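Local coordinates for phosphoribosylformylglycinamidine cyclo-ligase (Thermus thermophilus HB8, PDB 5AVM), which probably catalyses the ATP-dependent ring closure of formylglycinamidine ribonucleotide to 5-aminoimidazole ribonucleotide, a step of de novo purine biosynthesis, at residues T67-E72 / E215-P220; A116-S121 / G148-A153. All coordinates share one frame; numbering follows the deposited sequence.

Contact 1 (T67-E72 / E215-P220); sequences TLLALE and EALLRP
Ala70 and Leu218 mark the closest passage of two helical segments, their CA atoms 6.8 Å apart. Residues 67-72 make up nearly all of the short helix 66-72. Across from them, 215-220 carry the C-terminal part of helix 213-218 and the chain that follows it. No hydrogen bond joins the segments, so the contact is an apolar one in which leucine methyls meet aliphatic carbons of the other segment.

With CG of Leu69 anti to the backbone N (chi1 179°), its side chain extends toward the second helix and meets Leu217 at about a right angle, bringing Leu69 CD2 to 3.7 Å from Leu217 CD2. The same Leu69 methyl also lies against the stem of that partner, 3.9 Å from Leu217 CB. Leu218 CD2 settles on the backbone of the first helix, 3.9 Å from Ala70 CA and 4.0 Å from Ala70 CB, and also approaches Leu69 CD2, at 4.2 Å. The small alanine lets a leucine methyl come right up to the helix surface.

Around this patch, Leu69 also packs on Tyr190 and Arg194 of helix 190-196, while Ile193 of that helix touches Leu217. Tyr190 OH hydrogen-bonds to Leu217 O, and Glu72 forms a salt bridge with Arg194.

The two helices come from the N- and C-terminal family regions of the AIR synthase fold. Between the segments the contact rests on dispersion and burial of apolar carbons; polar bonds of the same segments go to partners outside, such as Arg194, Tyr190 and Lys66.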
loop_
_atom_site.group_PDB
_atom_site.type_symbol
_atom_site.label_atom_id
_atom_site.label_comp_id
_atom_site.label_asym_id
_atom_site.label_seq_id
_atom_site.Cartn_x
_atom_site.Cartn_y
_atom_site.Cartn_z
ATOM N N THR B 67 4.391 7.575 13.907
ATOM C CA THR B 67 3.051 7.204 14.338
ATOM C C THR B 67 2.993 6.888 15.826
ATOM O O THR B 67 2.053 7.281 16.514
ATOM C CB THR B 67 2.535 5.985 13.553
ATOM O OG1 THR B 67 2.498 6.296 12.154
ATOM C CG2 THR B 67 1.140 5.615 14.011
ATOM N N LEU B 68 3.996 6.177 16.326
ATOM C CA LEU B 68 4.027 5.832 17.742
ATOM C C LEU B 68 4.213 7.102 18.572
ATOM O O LEU B 68 3.593 7.259 19.626
ATOM C CB LEU B 68 5.149 4.830 18.004
ATOM C CG LEU B 68 4.942 3.548 17.197
ATOM C CD1 LEU B 68 6.119 2.609 17.377
ATOM C CD2 LEU B 68 3.644 2.888 17.639
ATOM N N LEU B 69 5.050 8.018 18.085
ATOM C CA LEU B 69 5.282 9.275 18.786
ATOM C C LEU B 69 3.980 10.070 18.910
ATOM O O LEU B 69 3.694 10.658 19.958
ATOM C CB LEU B 69 6.320 10.121 18.042
ATOM C CG LEU B 69 6.649 11.487 18.662
ATOM C CD1 LEU B 69 7.276 11.296 20.042
ATOM C CD2 LEU B 69 7.597 12.248 17.751
ATOM N N ALA B 70 3.196 10.078 17.832
ATOM C CA ALA B 70 1.925 10.803 17.785
ATOM C C ALA B 70 0.873 10.225 18.725
ATOM O O ALA B 70 0.175 10.967 19.421
ATOM C CB ALA B 70 1.389 10.819 16.354
ATOM N N LEU B 71 0.742 8.905 18.739
ATOM C CA LEU B 71 -0.238 8.272 19.609
ATOM C C LEU B 71 0.098 8.615 21.056
ATOM O O LEU B 71 -0.757 9.090 21.808
ATOM C CB LEU B 71 -0.231 6.753 19.406
ATOM C CG LEU B 71 -0.775 6.207 18.083
ATOM C CD1 LEU B 71 -0.378 4.752 17.947
ATOM C CD2 LEU B 71 -2.286 6.371 18.027
ATOM N N GLU B 72 1.354 8.382 21.431
ATOM C CA GLU B 72 1.830 8.665 22.778
ATOM C C GLU B 72 1.461 10.084 23.206
ATOM O O GLU B 72 0.910 10.290 24.289
ATOM C CB GLU B 72 3.347 8.482 22.850
ATOM C CG GLU B 72 3.820 7.066 22.587
ATOM C CD GLU B 72 5.315 6.911 22.783
ATOM O OE1 GLU B 72 6.088 7.539 22.026
ATOM O OE2 GLU B 72 5.718 6.165 23.702
ATOM N N GLU B 215 5.009 19.966 19.558
ATOM C CA GLU B 215 4.784 20.851 18.429
ATOM C C GLU B 215 5.856 20.795 17.348
ATOM O O GLU B 215 5.543 20.788 16.156
ATOM C CB GLU B 215 4.633 22.288 18.928
ATOM C CG GLU B 215 3.268 22.572 19.504
ATOM C CD GLU B 215 2.175 22.303 18.493
ATOM O OE1 GLU B 215 2.156 22.983 17.446
ATOM O OE2 GLU B 215 1.343 21.404 18.740
ATOM N N ALA B 216 7.114 20.753 17.764
ATOM C CA ALA B 216 8.217 20.727 16.819
ATOM C C ALA B 216 8.467 19.370 16.174
ATOM O O ALA B 216 8.955 19.302 15.045
ATOM C CB ALA B 216 9.484 21.213 17.503
ATOM N N LEU B 217 8.126 18.295 16.882
ATOM C CA LEU B 217 8.345 16.937 16.384
ATOM C C LEU B 217 7.166 16.359 15.609
ATOM O O LEU B 217 7.337 15.430 14.814
ATOM C CB LEU B 217 8.684 16.009 17.550
ATOM C CG LEU B 217 10.068 15.360 17.602
ATOM C CD1 LEU B 217 11.154 16.397 17.440
ATOM C CD2 LEU B 217 10.212 14.637 18.934
ATOM N N LEU B 218 5.978 16.907 15.848
ATOM C CA LEU B 218 4.767 16.444 15.175
ATOM C C LEU B 218 4.323 17.331 14.009
ATOM O O LEU B 218 3.330 17.033 13.342
ATOM C CB LEU B 218 3.623 16.283 16.184
ATOM C CG LEU B 218 3.800 15.115 17.164
ATOM C CD1 LEU B 218 2.587 15.011 18.072
ATOM C CD2 LEU B 218 3.988 13.821 16.388
ATOM N N ARG B 219 5.055 18.416 13.763
ATOM C CA ARG B 219 4.736 19.298 12.645
ATOM C C ARG B 219 4.737 18.407 11.405
ATOM O O ARG B 219 5.731 17.732 11.107
ATOM C CB ARG B 219 5.786 20.403 12.505
ATOM C CG ARG B 219 5.561 21.327 11.319
ATOM C CD ARG B 219 6.126 22.707 11.602
ATOM N NE ARG B 219 5.359 23.410 12.639
ATOM C CZ ARG B 219 5.902 24.016 13.693
ATOM N NH1 ARG B 219 7.222 24.010 13.860
ATOM N NH2 ARG B 219 5.128 24.629 14.579
ATOM N N PRO B 220 3.618 18.386 10.671
ATOM C CA PRO B 220 3.485 17.566 9.466
ATOM C C PRO B 220 4.591 17.667 8.413
ATOM O O PRO B 220 5.260 18.692 8.275
ATOM C CB PRO B 220 2.126 17.993 8.911
ATOM C CG PRO B 220 1.359 18.361 10.151
ATOM C CD PRO B 220 2.380 19.146 10.930
#

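Contact 2 (A116-S121 / G148-A153); sequences AALLAS and GAWDIA
Leu118, on helix 112-129, packs against Trp150 and Ile152 of strand 150-161, a helix-on-sheet contact inside the N-terminal region of the AIR synthase fold. Within this chain the strand lies between strands 54-62 and 97-107 of a mixed sheet. Trp150 and Ile152, two positions apart on it, both start toward the helix and meet the forked end of Leu118: CD1 lies by the indole and CD2 faces the isoleucine, with CD1 also near its tip.

Leu118 CG lies anti to its own carbonyl carbon (chi1 -75°), and the extended second torsion carries the fork outward to the sheet. CD1 lies over one face of the indole, displaced toward the CE3-CZ3 rim, in a CH-pi contact 4.0 Å from the centroid of the six-membered ring and 26° off its normal. The leucine and tryptophan side chains run past each other in opposite directions. Leu118 and Ile152 instead meet tip to tip, since chi1 of -54° and an extended chi2 send the isoleucine's CD1 toward the helix.

Leu79 of helix 79-92 touches both Leu118 and Ile152. At the tip-to-tip meeting, Leu118 CD2 is 3.6 Å from Ile152 CD1, and Leu118 CD1 lies 3.9 Å from that same isoleucine methyl.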
loop_
_atom_site.group_PDB
_atom_site.type_symbol
_atom_site.label_atom_id
_atom_site.label_comp_id
_atom_site.label_asym_id
_atom_site.label_seq_id
_atom_site.Cartn_x
_atom_site.Cartn_y
_atom_site.Cartn_z
ATOM N N ALA B 116 -11.002 7.161 13.632
ATOM C CA ALA B 116 -11.774 8.264 13.095
ATOM C C ALA B 116 -10.913 9.506 12.923
ATOM O O ALA B 116 -11.044 10.221 11.932
ATOM C CB ALA B 116 -12.948 8.566 14.013
ATOM N N ALA B 117 -10.039 9.760 13.894
ATOM C CA ALA B 117 -9.149 10.920 13.864
ATOM C C ALA B 117 -8.143 10.822 12.726
ATOM O O ALA B 117 -7.686 11.842 12.210
ATOM C CB ALA B 117 -8.421 11.055 15.180
ATOM N N LEU B 118 -7.794 9.593 12.348
ATOM C CA LEU B 118 -6.868 9.359 11.247
ATOM C C LEU B 118 -7.619 9.577 9.939
ATOM O O LEU B 118 -7.196 10.367 9.097
ATOM C CB LEU B 118 -6.312 7.937 11.297
ATOM C CG LEU B 118 -5.256 7.657 12.367
ATOM C CD1 LEU B 118 -4.844 6.188 12.318
ATOM C CD2 LEU B 118 -4.053 8.575 12.143
ATOM N N LEU B 119 -8.736 8.877 9.765
ATOM C CA LEU B 119 -9.536 9.037 8.560
ATOM C C LEU B 119 -9.850 10.512 8.382
ATOM O O LEU B 119 -9.850 11.036 7.268
ATOM C CB LEU B 119 -10.837 8.255 8.683
ATOM C CG LEU B 119 -10.642 6.746 8.712
ATOM C CD1 LEU B 119 -11.977 6.043 8.884
ATOM C CD2 LEU B 119 -9.969 6.323 7.420
ATOM N N ALA B 120 -10.118 11.180 9.498
ATOM C CA ALA B 120 -10.435 12.597 9.477
ATOM C C ALA B 120 -9.263 13.385 8.915
ATOM O O ALA B 120 -9.447 14.271 8.075
ATOM C CB ALA B 120 -10.751 13.074 10.880
ATOM N N SER B 121 -8.060 13.045 9.378
ATOM C CA SER B 121 -6.823 13.710 8.966
ATOM C C SER B 121 -6.480 13.521 7.486
ATOM O O SER B 121 -6.146 14.482 6.790
ATOM C CB SER B 121 -5.659 13.212 9.826
ATOM O OG SER B 121 -4.498 13.997 9.619
ATOM N N GLY B 148 -1.319 -1.605 20.944
ATOM C CA GLY B 148 -1.556 -0.191 20.694
ATOM C C GLY B 148 -0.887 0.410 19.470
ATOM O O GLY B 148 -1.083 1.590 19.179
ATOM N N ALA B 149 -0.109 -0.393 18.748
ATOM C CA ALA B 149 0.596 0.078 17.561
ATOM C C ALA B 149 -0.279 0.150 16.305
ATOM O O ALA B 149 -1.275 -0.569 16.173
ATOM C CB ALA B 149 1.818 -0.801 17.294
ATOM N N TRP B 150 0.127 1.033 15.390
ATOM C CA TRP B 150 -0.553 1.271 14.118
ATOM C C TRP B 150 0.475 1.450 13.008
ATOM O O TRP B 150 1.613 1.829 13.262
ATOM C CB TRP B 150 -1.377 2.558 14.166
ATOM C CG TRP B 150 -2.722 2.473 14.807
ATOM C CD1 TRP B 150 -3.004 2.396 16.141
ATOM C CD2 TRP B 150 -3.984 2.502 14.130
ATOM N NE1 TRP B 150 -4.365 2.380 16.335
ATOM C CE2 TRP B 150 -4.989 2.442 15.116
ATOM C CE3 TRP B 150 -4.363 2.574 12.777
ATOM C CZ2 TRP B 150 -6.347 2.447 14.795
ATOM C CZ3 TRP B 150 -5.715 2.581 12.460
ATOM C CH2 TRP B 150 -6.689 2.519 13.464
ATOM N N ASP B 151 0.060 1.190 11.776
ATOM C CA ASP B 151 0.926 1.369 10.620
ATOM C C ASP B 151 0.056 2.098 9.607
ATOM O O ASP B 151 -0.977 1.590 9.170
ATOM C CB ASP B 151 1.381 0.028 10.046
ATOM C CG ASP B 151 2.467 0.184 8.996
ATOM O OD1 ASP B 151 2.487 1.218 8.307
ATOM O OD2 ASP B 151 3.298 -0.731 8.845
ATOM N N ILE B 152 0.475 3.302 9.250
ATOM C CA ILE B 152 -0.266 4.120 8.315
ATOM C C ILE B 152 0.499 4.176 7.000
ATOM O O ILE B 152 1.572 4.778 6.916
ATOM C CB ILE B 152 -0.449 5.531 8.905
ATOM C CG1 ILE B 152 -1.092 5.406 10.292
ATOM C CG2 ILE B 152 -1.285 6.399 7.973
ATOM C CD1 ILE B 152 -1.137 6.689 11.078
ATOM N N ALA B 153 -0.055 3.518 5.984
ATOM C CA ALA B 153 0.550 3.467 4.660
ATOM C C ALA B 153 -0.468 3.927 3.636
ATOM O O ALA B 153 -1.647 4.055 3.944
ATOM C CB ALA B 153 1.000 2.061 4.346
#

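Contacts 1 and 2 illustrate how one short helix can share its sides between two neighbours. Their centres are 12 Å apart, and along the chain 116-121 / 148-153 is nested within the loop closed by 67-72 / 215-220. Helix 66-72 joins them: Leu69 and Ala70 serve contact 1, while Thr67 and Leu71 touch the strand of contact 2. Leu71 CD1 lies 4.0 Å from Trp150 CD1, and Thr67 OG1 packs 3.8 Å from Ile152 CD1. Near contact 1, a sulfate, probably from the crystallisation liquor, lies about 4 Å from the Leu218 side chain. On the strand, Asp151 hydrogen-bonds to Tyr104 and Tyr145 of the second subunit.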